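Local coordinates for protein acyl-coenzyme A oxidase 1 (Yarrowia lipolytica, PDB 5Y9D) that oxidises 2,3-saturated acyl-CoAs to (2E)-enoyl-CoAs with FAD and molecular oxygen, releasing hydrogen peroxide in peroxisomal beta-oxidation, at residues 115-120 with 321-325; 233-238 with 277-283; 309-313 with 413-418; 425-429 with 457-461. One frame throughout, in Å; residues are numbered along the deposited sequence.

From the N terminus, the chain first enters contact 1 on helix 107-118 and completes it only at residues 321-325 of helix 306-334. Contact 2 is nested inside that long loop and closes a short excursion of the beta-rich middle domain. Contact 3 opens on helix 306-334 before contact 1 has closed, so the two cross; it ends on helix 400-437. Contact 4 follows in series, joining that helix to the loop before helix 467-486. Contacts 1 and 4 touch, through Val322 and Ser323 against Cys428 and Val322 against Trp457. Contacts 1, 3 and 4 thus knit the central helices, while contact 2 lies apart, its centre about 26 Å or more from theirs.

Contact 1 (115-120 with 321-325); sequences QLHGMV and HVSKR
Met119 and Val120 pack against His321 and Arg325 in a buried contact between the C-terminal end of helix 107-118, with the following turn, and helix 306-334. It joins the N-terminal helical domain of the acyl-CoA oxidase fold to the C-alpha1 domain. Met119 is the central side chain. Its CG is anti to its own carbonyl carbon (chi1 -64°), and the chain bends at its last torsion. The terminal methyl CE thereby lies 3.6 Å from CB of Arg325 and 3.8 Å from CE of Lys324. Further back along the same chain, Met119 CG lies 3.9 Å from CB of His321. The His321 ring is met obliquely by two residues of helix 107-118. Leu116 offers CD2, 4.0 Å from NE2 of the ring, and Gln115 lies beside the ND1-CE1 side. The Gln115 amide is turned 32° from the imidazole plane, and its NE2 is hydrogen-bonded to Ser314, about two turns earlier on helix 306-334. Val322 CG2 lies against Gly118 O and Met119 CA. Its side chain also reaches Cys428 and Ile432 of helix 400-437, so a third helix backs the pair. Arg325 stretches out straight from CG to NE and brings its guanidinium across. NE of that group is bonded to the backbone oxygen of Ile654, which helps fix its rotation. Val120 CG1 sits over one guanidinium face, toward the rim. The sole hydrogen bond across the segments runs from Arg325 NH1 to Met119 O, 2.8 Å long. It is bent at the hydrogen (134°), with the donor in the carbonyl plane.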
# COMPACT_ATOMS: atom_id res chain seq x y z
N GLN A 115 -10.65 -11.66 -16.05
CA GLN A 115 -9.56 -10.68 -15.96
C GLN A 115 -10.00 -9.26 -16.31
O GLN A 115 -9.76 -8.33 -15.55
CB GLN A 115 -8.39 -11.12 -16.85
CG GLN A 115 -7.69 -12.35 -16.33
CD GLN A 115 -6.87 -13.09 -17.37
OE1 GLN A 115 -6.61 -12.60 -18.49
NE2 GLN A 115 -6.43 -14.27 -16.99
N LEU A 116 -10.68 -9.11 -17.45
CA LEU A 116 -11.12 -7.79 -17.90
C LEU A 116 -12.13 -7.14 -16.95
O LEU A 116 -12.09 -5.93 -16.70
CB LEU A 116 -11.73 -7.88 -19.29
CG LEU A 116 -10.80 -8.43 -20.37
CD1 LEU A 116 -11.62 -8.98 -21.54
CD2 LEU A 116 -9.84 -7.36 -20.85
N HIS A 117 -13.03 -7.94 -16.40
CA HIS A 117 -14.04 -7.42 -15.48
C HIS A 117 -13.43 -7.06 -14.13
O HIS A 117 -13.90 -6.15 -13.45
CB HIS A 117 -15.14 -8.44 -15.34
CG HIS A 117 -16.29 -7.98 -14.51
ND1 HIS A 117 -16.67 -6.66 -14.43
CD2 HIS A 117 -17.13 -8.67 -13.72
CE1 HIS A 117 -17.71 -6.55 -13.62
NE2 HIS A 117 -18.00 -7.76 -13.17
N GLY A 118 -12.36 -7.76 -13.75
CA GLY A 118 -11.66 -7.53 -12.48
C GLY A 118 -10.89 -6.23 -12.46
O GLY A 118 -10.52 -5.74 -11.39
N MET A 119 -10.62 -5.66 -13.63
CA MET A 119 -10.06 -4.31 -13.68
C MET A 119 -10.81 -3.30 -12.85
O MET A 119 -10.19 -2.40 -12.36
CB MET A 119 -10.08 -3.74 -15.08
CG MET A 119 -9.22 -4.49 -16.05
SD MET A 119 -9.27 -3.59 -17.58
CE MET A 119 -8.06 -2.35 -17.15
N VAL A 120 -12.13 -3.40 -12.79
CA VAL A 120 -13.01 -2.39 -12.15
C VAL A 120 -13.98 -2.94 -11.11
O VAL A 120 -14.62 -2.17 -10.40
CB VAL A 120 -13.85 -1.59 -13.17
CG1 VAL A 120 -12.97 -0.69 -14.00
CG2 VAL A 120 -14.63 -2.51 -14.09
N HIS A 321 -3.49 -6.23 -16.12
CA HIS A 321 -4.72 -5.48 -16.40
C HIS A 321 -5.04 -4.35 -15.41
O HIS A 321 -5.38 -3.24 -15.81
CB HIS A 321 -5.88 -6.43 -16.53
CG HIS A 321 -5.86 -7.19 -17.81
ND1 HIS A 321 -5.60 -8.53 -17.88
CD2 HIS A 321 -6.04 -6.77 -19.08
CE1 HIS A 321 -5.66 -8.93 -19.13
NE2 HIS A 321 -5.95 -7.88 -19.87
N VAL A 322 -4.88 -4.60 -14.12
CA VAL A 322 -5.11 -3.55 -13.16
C VAL A 322 -3.99 -2.47 -13.17
O VAL A 322 -4.23 -1.31 -12.95
CB VAL A 322 -5.26 -4.17 -11.76
CG1 VAL A 322 -5.21 -3.11 -10.65
CG2 VAL A 322 -6.56 -4.99 -11.72
N SER A 323 -2.75 -2.88 -13.43
CA SER A 323 -1.65 -1.93 -13.57
C SER A 323 -1.89 -1.01 -14.71
O SER A 323 -1.67 0.17 -14.60
CB SER A 323 -0.33 -2.65 -13.78
OG SER A 323 0.12 -3.15 -12.53
N LYS A 324 -2.38 -1.55 -15.81
CA LYS A 324 -2.51 -0.74 -16.97
C LYS A 324 -3.63 0.26 -16.77
O LYS A 324 -3.64 1.30 -17.42
CB LYS A 324 -2.70 -1.57 -18.22
CG LYS A 324 -4.15 -1.88 -18.56
CD LYS A 324 -4.19 -3.03 -19.58
CE LYS A 324 -5.62 -3.38 -19.87
NZ LYS A 324 -5.67 -4.32 -21.00
N ARG A 325 -4.57 -0.04 -15.88
CA ARG A 325 -5.66 0.86 -15.65
C ARG A 325 -5.16 2.05 -14.86
O ARG A 325 -5.42 3.20 -15.21
CB ARG A 325 -6.77 0.16 -14.86
CG ARG A 325 -7.94 1.08 -14.50
CD ARG A 325 -9.00 0.38 -13.65
NE ARG A 325 -9.87 1.37 -13.03
CZ ARG A 325 -10.45 1.24 -11.85
NH1 ARG A 325 -10.32 0.13 -11.12
NH2 ARG A 325 -11.14 2.27 -11.38

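Contact 2 (233-238 with 277-283); sequences RNFVVP and IPRQNML
Asn234 and Val236 of strand 228-238 hold residues 281-283 by two backbone hydrogen bonds. Leu283 N gives to Asn234 O at 2.9 Å, and Val236 N gives to Asn281 O at 3.0 Å. The second is nearly straight at its hydrogen, yet the donor sits above the carbonyl plane. Between them, Phe235 and Met282 form a single beta bridge. Their side chains meet too. Met282 CB lies 3.5 Å from Phe235 CD2, and Met282 SD makes an oblique Met-aromatic contact with the Phe235 ring, 5.0 Å from its centroid. The extended Met282 chain then runs beside Arg233, with CE 3.5 Å from Arg233 CG. Ile277 packs on the Phe235 to Pro238 part of the strand. Its CG1 branch, at chi1 59°, carries CD1 to 3.6 Å from Phe235 CB, and its CG2 lies 3.9 Å from Val237 CG1. Leu283 CD1 rests on Asn234 CB.

The next shell fixes both partners. Strand 228-238 pairs with strand 216-225, and strand 275-278 pairs with strand 192-196, whose Phe193 meets the Phe235 ring edge-to-face. The 3-10 turn 279-281 carries the chain back to the strand, and Arg279 in it forms a salt bridge with Asp191. Leu283 reaches helix 122-142. The two hydrogen bonds across the contact are backbone to backbone and the rest is largely apolar, so the main chain holds the segment after strand 275-278 along strand 228-238 in this acyl-CoA dehydrogenase-type beta domain.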
# COMPACT_ATOMS: atom_id res chain seq x y z
N ARG A 233 -6.71 -34.55 1.46
CA ARG A 233 -7.52 -35.09 0.40
C ARG A 233 -8.73 -34.18 0.14
O ARG A 233 -8.96 -33.25 0.87
CB ARG A 233 -7.94 -36.50 0.75
CG ARG A 233 -7.20 -37.61 0.03
CD ARG A 233 -5.85 -37.22 -0.52
NE ARG A 233 -4.89 -38.29 -0.34
CZ ARG A 233 -3.57 -38.13 -0.32
NH1 ARG A 233 -3.04 -36.94 -0.49
NH2 ARG A 233 -2.78 -39.17 -0.14
N ASN A 234 -9.45 -34.44 -0.94
CA ASN A 234 -10.53 -33.60 -1.42
C ASN A 234 -11.92 -34.19 -1.27
O ASN A 234 -12.17 -35.24 -1.78
CB ASN A 234 -10.33 -33.43 -2.92
CG ASN A 234 -9.72 -32.12 -3.27
OD1 ASN A 234 -9.69 -31.23 -2.45
ND2 ASN A 234 -9.24 -31.99 -4.48
N PHE A 235 -12.86 -33.50 -0.63
CA PHE A 235 -14.22 -34.06 -0.54
C PHE A 235 -15.27 -33.02 -0.87
O PHE A 235 -15.11 -31.87 -0.52
CB PHE A 235 -14.50 -34.63 0.85
CG PHE A 235 -13.34 -35.40 1.43
CD1 PHE A 235 -12.21 -34.75 1.91
CD2 PHE A 235 -13.38 -36.80 1.49
CE1 PHE A 235 -11.13 -35.48 2.41
CE2 PHE A 235 -12.31 -37.53 2.01
CZ PHE A 235 -11.18 -36.88 2.47
N VAL A 236 -16.33 -33.42 -1.57
CA VAL A 236 -17.49 -32.58 -1.72
C VAL A 236 -18.42 -32.76 -0.52
O VAL A 236 -18.87 -33.88 -0.24
CB VAL A 236 -18.31 -32.90 -2.97
CG1 VAL A 236 -19.53 -31.98 -3.04
CG2 VAL A 236 -17.44 -32.76 -4.22
N VAL A 237 -18.74 -31.65 0.15
CA VAL A 237 -19.62 -31.66 1.29
C VAL A 237 -20.76 -30.67 1.03
O VAL A 237 -20.50 -29.49 0.81
CB VAL A 237 -18.86 -31.29 2.60
CG1 VAL A 237 -19.73 -31.53 3.84
CG2 VAL A 237 -17.54 -32.04 2.71
N PRO A 238 -22.02 -31.16 1.04
CA PRO A 238 -23.19 -30.25 1.01
C PRO A 238 -23.19 -29.39 2.24
O PRO A 238 -22.92 -29.90 3.35
CB PRO A 238 -24.39 -31.20 1.08
CG PRO A 238 -23.87 -32.53 0.68
CD PRO A 238 -22.45 -32.56 1.17
N ILE A 277 -20.71 -37.80 4.83
CA ILE A 277 -20.82 -37.80 3.39
C ILE A 277 -20.58 -39.23 2.84
O ILE A 277 -19.85 -40.00 3.43
CB ILE A 277 -19.87 -36.77 2.73
CG1 ILE A 277 -18.42 -37.06 3.07
CG2 ILE A 277 -20.22 -35.35 3.15
CD1 ILE A 277 -17.45 -36.14 2.37
N PRO A 278 -21.19 -39.57 1.72
CA PRO A 278 -20.78 -40.85 1.16
C PRO A 278 -19.33 -40.86 0.73
O PRO A 278 -18.71 -39.82 0.56
CB PRO A 278 -21.70 -41.03 -0.06
CG PRO A 278 -22.34 -39.70 -0.30
CD PRO A 278 -22.33 -38.96 1.00
N ARG A 279 -18.79 -42.07 0.56
CA ARG A 279 -17.37 -42.27 0.21
C ARG A 279 -17.06 -41.74 -1.20
O ARG A 279 -15.97 -41.24 -1.45
CB ARG A 279 -17.04 -43.76 0.36
CG ARG A 279 -15.70 -44.24 -0.21
CD ARG A 279 -15.67 -45.77 -0.25
NE ARG A 279 -15.23 -46.21 -1.56
CZ ARG A 279 -15.99 -46.81 -2.47
NH1 ARG A 279 -15.44 -47.14 -3.63
NH2 ARG A 279 -17.27 -47.10 -2.23
N GLN A 280 -18.06 -41.80 -2.09
CA GLN A 280 -17.92 -41.33 -3.47
C GLN A 280 -17.80 -39.80 -3.64
O GLN A 280 -17.61 -39.32 -4.74
CB GLN A 280 -19.10 -41.83 -4.31
CG GLN A 280 -19.14 -43.34 -4.52
CD GLN A 280 -19.91 -44.10 -3.44
OE1 GLN A 280 -20.09 -43.64 -2.31
NE2 GLN A 280 -20.35 -45.30 -3.79
N ASN A 281 -17.93 -39.06 -2.56
CA ASN A 281 -17.80 -37.62 -2.56
C ASN A 281 -16.36 -37.21 -2.51
O ASN A 281 -16.01 -36.09 -2.87
CB ASN A 281 -18.53 -37.00 -1.34
CG ASN A 281 -20.01 -36.83 -1.58
OD1 ASN A 281 -20.61 -35.92 -1.06
ND2 ASN A 281 -20.60 -37.67 -2.43
N MET A 282 -15.52 -38.10 -2.01
CA MET A 282 -14.09 -37.87 -2.05
C MET A 282 -13.75 -37.95 -3.50
O MET A 282 -14.28 -38.78 -4.21
CB MET A 282 -13.36 -38.94 -1.27
CG MET A 282 -12.01 -39.26 -1.83
SD MET A 282 -11.02 -40.17 -0.64
CE MET A 282 -9.37 -39.98 -1.33
N LEU A 283 -12.87 -37.08 -3.95
CA LEU A 283 -12.57 -36.98 -5.36
C LEU A 283 -11.38 -37.90 -5.66
O LEU A 283 -10.35 -37.78 -5.02
CB LEU A 283 -12.32 -35.52 -5.72
CG LEU A 283 -13.54 -34.59 -5.50
CD1 LEU A 283 -13.18 -33.12 -5.53
CD2 LEU A 283 -14.59 -34.90 -6.53

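Contact 3 (309-313 with 413-418); sequences IRGRV and LFAASA
Ile309, Arg312 and Val313 of helix 306-334 face Leu413, Phe414 and Ser417 of helix 400-437. The short helical segments run in roughly the same direction, 36° apart, with axes 9.4 Å from each other at closest approach. The apolar part centres on Ile309. Its two branches divide the work: CG2 lies 3.9 Å from Leu413 CG, while CG1 comes to the edge of the Phe414 ring, 4.2 Å from CD1. Trp382 of helix 355-391 also packs on Ile309.

No hydrogen bond joins the two segments. Ser417 OG, anti to the carbonyl carbon (chi1 -76°), turns back to give a hydrogen bond to Leu413 O within its own helix. That oxygen also accepts from Ser417 N, and the two donors come from opposite faces of its plane. Across the contact, Ser417 OG lies 3.3 Å from Val313 CG2.

Arg312 meets Phe414 obliquely. Arg312 NH1 lies 3.7 Å from Phe414 CE1, with guanidinium and ring planes 73° apart. Arg312 NE is hydrogen-bonded to the backbone oxygen of Glu464, the probable proton acceptor by similarity. This is core helix packing of the C-alpha1 bundle, bordering the likely active site.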
# COMPACT_ATOMS: atom_id res chain seq x y z
N ILE A 309 -3.26 -23.52 -9.34
CA ILE A 309 -2.28 -23.12 -10.33
C ILE A 309 -3.02 -22.29 -11.35
O ILE A 309 -2.53 -21.25 -11.76
CB ILE A 309 -1.57 -24.30 -11.04
CG1 ILE A 309 -0.93 -25.27 -10.03
CG2 ILE A 309 -0.44 -23.80 -11.94
CD1 ILE A 309 -0.60 -26.63 -10.64
N ARG A 310 -4.22 -22.71 -11.75
CA ARG A 310 -4.98 -21.94 -12.74
C ARG A 310 -5.00 -20.45 -12.39
O ARG A 310 -4.67 -19.61 -13.21
CB ARG A 310 -6.43 -22.43 -12.89
CG ARG A 310 -7.21 -21.73 -14.00
CD ARG A 310 -8.57 -22.35 -14.25
NE ARG A 310 -9.56 -21.30 -14.55
CZ ARG A 310 -10.31 -21.20 -15.66
NH1 ARG A 310 -10.26 -22.11 -16.64
NH2 ARG A 310 -11.14 -20.17 -15.78
N GLY A 311 -5.39 -20.14 -11.15
CA GLY A 311 -5.61 -18.77 -10.76
C GLY A 311 -4.35 -18.00 -10.43
O GLY A 311 -4.39 -16.77 -10.37
N ARG A 312 -3.25 -18.70 -10.14
CA ARG A 312 -1.96 -18.05 -9.98
C ARG A 312 -1.53 -17.53 -11.33
O ARG A 312 -1.01 -16.43 -11.43
CB ARG A 312 -0.89 -19.01 -9.48
CG ARG A 312 -0.93 -19.20 -8.00
CD ARG A 312 0.18 -20.10 -7.51
NE ARG A 312 -0.18 -20.47 -6.14
CZ ARG A 312 -0.55 -21.67 -5.74
NH1 ARG A 312 -0.55 -22.70 -6.57
NH2 ARG A 312 -0.89 -21.85 -4.48
N VAL A 313 -1.77 -18.35 -12.36
CA VAL A 313 -1.58 -17.97 -13.75
C VAL A 313 -2.49 -16.84 -14.13
O VAL A 313 -2.07 -15.85 -14.75
CB VAL A 313 -1.85 -19.17 -14.69
CG1 VAL A 313 -2.12 -18.71 -16.12
CG2 VAL A 313 -0.68 -20.13 -14.65
N LEU A 413 5.50 -25.98 -13.84
CA LEU A 413 4.51 -24.94 -13.98
C LEU A 413 4.16 -24.31 -12.62
O LEU A 413 4.02 -23.09 -12.49
CB LEU A 413 3.26 -25.50 -14.63
CG LEU A 413 2.15 -24.47 -14.83
CD1 LEU A 413 2.63 -23.23 -15.58
CD2 LEU A 413 0.97 -25.10 -15.55
N PHE A 414 4.00 -25.18 -11.63
CA PHE A 414 3.76 -24.78 -10.28
C PHE A 414 4.83 -23.78 -9.89
O PHE A 414 4.51 -22.64 -9.50
CB PHE A 414 3.78 -26.01 -9.36
CG PHE A 414 3.58 -25.68 -7.93
CD1 PHE A 414 2.29 -25.59 -7.40
CD2 PHE A 414 4.66 -25.42 -7.09
CE1 PHE A 414 2.10 -25.27 -6.06
CE2 PHE A 414 4.48 -25.08 -5.76
CZ PHE A 414 3.20 -25.01 -5.24
N ALA A 415 6.09 -24.20 -9.99
CA ALA A 415 7.21 -23.38 -9.52
C ALA A 415 7.33 -22.07 -10.26
O ALA A 415 7.59 -21.04 -9.65
CB ALA A 415 8.53 -24.14 -9.61
N ALA A 416 7.16 -22.11 -11.58
CA ALA A 416 7.26 -20.91 -12.41
C ALA A 416 6.13 -19.93 -12.10
O ALA A 416 6.36 -18.75 -11.92
CB ALA A 416 7.26 -21.27 -13.90
N SER A 417 4.90 -20.44 -12.03
CA SER A 417 3.74 -19.62 -11.70
C SER A 417 3.85 -18.92 -10.37
O SER A 417 3.24 -17.87 -10.17
CB SER A 417 2.50 -20.49 -11.60
OG SER A 417 2.07 -20.84 -12.88
N ALA A 418 4.56 -19.53 -9.43
CA ALA A 418 4.48 -19.11 -8.06
C ALA A 418 5.29 -17.84 -7.89
O ALA A 418 4.82 -16.85 -7.32
CB ALA A 418 4.97 -20.22 -7.15

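Contact 4 (425-429 with 457-461); sequences TWGCA and WVVQC. With FAD (flavin-adenine dinucleotide), chain C.
The Thr425 carbonyl projects from helix 400-437 toward Trp457, in the segment that leads through the 3-10 turn 459-461, with CA atoms nearest at Thr425 and Cys461 (5.7 Å). Trp457 NE1 gives that oxygen, Thr425 O, a nearly straight hydrogen bond of 3.0 Å (170°), with the acceptor close to the indole plane. The same oxygen also takes the helical bond from Ala429 N, so two donors grip it. Trp457 CG is anti to its backbone N (chi1 178°), which carries the indole across to the helix. Cys428 SG covers one face of that ring, 3.6 Å from the centroid of the five-membered part. Gln460 CG lies over the opposite face, toward the rim, so the indole is held between them. Thr425 CG2 crosses near CZ2 of Trp457, and Ala429 CB touches CD1. Cys461 SG sits obliquely beside the Trp426 ring, 3.6 Å from its CD1, and near Thr425 OG1. Polar ends are fixed from outside: Thr425 OG1 is hydrogen-bonded to the backbone oxygen of Lys421 and to Asn467 ND2, Gln460 NE2 to Asp318, and Trp426 NE1 to Gln437 of the second subunit. Val459, which does not touch the helix segment, turns instead to the cofactor, with CG2 3.2 Å from FAD C7M, a methyl of the flavin ring system. Asp466, Ser175 and Thr169 bind the same FAD, joined by Arg337, Gln437 and Gly441 of the second subunit. The loop held by this contact contributes Val459 to an FAD site shared between two subunits, as in the acyl-CoA oxidase and dehydrogenase fold.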
# COMPACT_ATOMS: atom_id res chain seq x y z
N THR A 425 2.18 -9.62 -8.65
CA THR A 425 1.14 -9.03 -7.77
C THR A 425 1.71 -7.97 -6.79
O THR A 425 1.08 -6.96 -6.54
CB THR A 425 0.32 -10.10 -7.01
OG1 THR A 425 1.16 -10.89 -6.13
CG2 THR A 425 -0.39 -10.97 -8.02
N TRP A 426 2.90 -8.18 -6.25
CA TRP A 426 3.57 -7.09 -5.55
C TRP A 426 3.88 -5.88 -6.43
O TRP A 426 3.81 -4.73 -5.96
CB TRP A 426 4.88 -7.56 -4.95
CG TRP A 426 4.78 -8.18 -3.61
CD1 TRP A 426 3.91 -7.89 -2.62
CD2 TRP A 426 5.65 -9.19 -3.10
NE1 TRP A 426 4.17 -8.67 -1.52
CE2 TRP A 426 5.24 -9.47 -1.79
CE3 TRP A 426 6.74 -9.89 -3.63
CZ2 TRP A 426 5.86 -10.42 -1.00
CZ3 TRP A 426 7.38 -10.81 -2.84
CH2 TRP A 426 6.92 -11.09 -1.54
N GLY A 427 4.27 -6.13 -7.67
CA GLY A 427 4.60 -5.04 -8.60
C GLY A 427 3.35 -4.24 -8.91
O GLY A 427 3.40 -3.03 -8.92
N CYS A 428 2.22 -4.91 -9.14
CA CYS A 428 0.92 -4.22 -9.26
C CYS A 428 0.58 -3.40 -8.02
O CYS A 428 0.23 -2.24 -8.15
CB CYS A 428 -0.22 -5.21 -9.50
SG CYS A 428 -1.82 -4.41 -9.88
N ALA A 429 0.66 -4.00 -6.84
CA ALA A 429 0.49 -3.25 -5.59
C ALA A 429 1.31 -1.94 -5.64
O ALA A 429 0.75 -0.87 -5.38
CB ALA A 429 0.89 -4.09 -4.38
N TRP A 457 -6.99 -4.82 -4.51
CA TRP A 457 -5.86 -5.51 -5.18
C TRP A 457 -4.99 -6.35 -4.25
O TRP A 457 -4.50 -7.41 -4.63
CB TRP A 457 -4.91 -4.55 -5.94
CG TRP A 457 -3.83 -5.33 -6.51
CD1 TRP A 457 -2.58 -5.48 -6.01
CD2 TRP A 457 -3.94 -6.23 -7.59
NE1 TRP A 457 -1.88 -6.38 -6.74
CE2 TRP A 457 -2.70 -6.86 -7.73
CE3 TRP A 457 -4.97 -6.56 -8.48
CZ2 TRP A 457 -2.45 -7.79 -8.74
CZ3 TRP A 457 -4.73 -7.50 -9.46
CH2 TRP A 457 -3.47 -8.10 -9.58
N VAL A 458 -4.83 -5.90 -3.04
CA VAL A 458 -3.74 -6.35 -2.18
C VAL A 458 -3.87 -7.78 -1.66
O VAL A 458 -2.86 -8.42 -1.34
CB VAL A 458 -3.53 -5.30 -1.06
CG1 VAL A 458 -3.66 -5.88 0.33
CG2 VAL A 458 -2.23 -4.56 -1.29
N VAL A 459 -5.08 -8.29 -1.63
CA VAL A 459 -5.32 -9.63 -1.17
C VAL A 459 -4.74 -10.69 -2.09
O VAL A 459 -4.49 -11.83 -1.69
CB VAL A 459 -6.81 -9.87 -1.02
CG1 VAL A 459 -7.46 -10.01 -2.36
CG2 VAL A 459 -7.08 -11.09 -0.12
N GLN A 460 -4.46 -10.28 -3.32
CA GLN A 460 -3.81 -11.10 -4.33
C GLN A 460 -2.39 -11.48 -3.95
O GLN A 460 -1.88 -12.46 -4.43
CB GLN A 460 -3.82 -10.40 -5.68
CG GLN A 460 -5.20 -10.05 -6.18
CD GLN A 460 -5.65 -10.94 -7.30
OE1 GLN A 460 -6.48 -11.80 -7.12
NE2 GLN A 460 -5.10 -10.73 -8.46
N CYS A 461 -1.76 -10.67 -3.12
CA CYS A 461 -0.42 -10.95 -2.64
C CYS A 461 -0.41 -11.92 -1.49
O CYS A 461 0.63 -12.28 -0.99
CB CYS A 461 0.26 -9.66 -2.20
SG CYS A 461 0.48 -8.43 -3.47
PA FAD C . 0.36 -18.08 7.18
O1A FAD C . -0.11 -18.24 8.56
O2A FAD C . 0.79 -19.23 6.38
O5B FAD C . 1.53 -17.04 7.20
C5B FAD C . 1.60 -15.93 8.06
C4B FAD C . 2.88 -15.15 7.80
O4B FAD C . 4.01 -15.94 8.14
C3B FAD C . 3.04 -14.81 6.34
O3B FAD C . 3.53 -13.49 6.21
C2B FAD C . 4.10 -15.74 5.82
O2B FAD C . 4.88 -15.08 4.85
C1B FAD C . 4.90 -16.07 7.05
N9A FAD C . 5.38 -17.45 6.95
C8A FAD C . 4.63 -18.54 6.93
N7A FAD C . 5.38 -19.64 6.81
C5A FAD C . 6.65 -19.25 6.75
C6A FAD C . 7.97 -19.90 6.62
N6A FAD C . 8.09 -21.23 6.53
N1A FAD C . 9.05 -19.12 6.60
C2A FAD C . 8.96 -17.81 6.69
N3A FAD C . 7.81 -17.15 6.80
C4A FAD C . 6.64 -17.80 6.84
N1 FAD C . -8.83 -19.69 1.35
C2 FAD C . -9.61 -20.60 0.78
O2 FAD C . -9.32 -21.78 0.93
N3 FAD C . -10.68 -20.29 0.07
C4 FAD C . -11.05 -19.04 -0.13
O4 FAD C . -12.05 -18.77 -0.79
C4X FAD C . -10.25 -17.98 0.46
N5 FAD C . -10.57 -16.70 0.29
C5X FAD C . -9.84 -15.76 0.85
C6 FAD C . -10.22 -14.45 0.67
C7 FAD C . -9.49 -13.45 1.23
C7M FAD C . -9.92 -12.04 1.00
C8 FAD C . -8.28 -13.79 2.02
C8M FAD C . -7.44 -12.73 2.65
C9 FAD C . -7.90 -15.09 2.20
C9A FAD C . -8.65 -16.09 1.64
N10 FAD C . -8.28 -17.42 1.82
C10 FAD C . -9.09 -18.39 1.23
C1' FAD C . -7.12 -17.80 2.61
C2' FAD C . -5.81 -17.38 1.96
O2' FAD C . -5.44 -18.28 0.94
C3' FAD C . -4.74 -17.34 3.02
O3' FAD C . -4.75 -16.04 3.58
C4' FAD C . -3.35 -17.56 2.48
O4' FAD C . -3.18 -18.91 2.09
C5' FAD C . -2.31 -17.20 3.54
O5' FAD C . -2.40 -18.10 4.61
P FAD C . -2.22 -17.70 6.12
O1P FAD C . -2.92 -16.47 6.41
O2P FAD C . -2.52 -18.93 6.85
O3P FAD C . -0.70 -17.32 6.29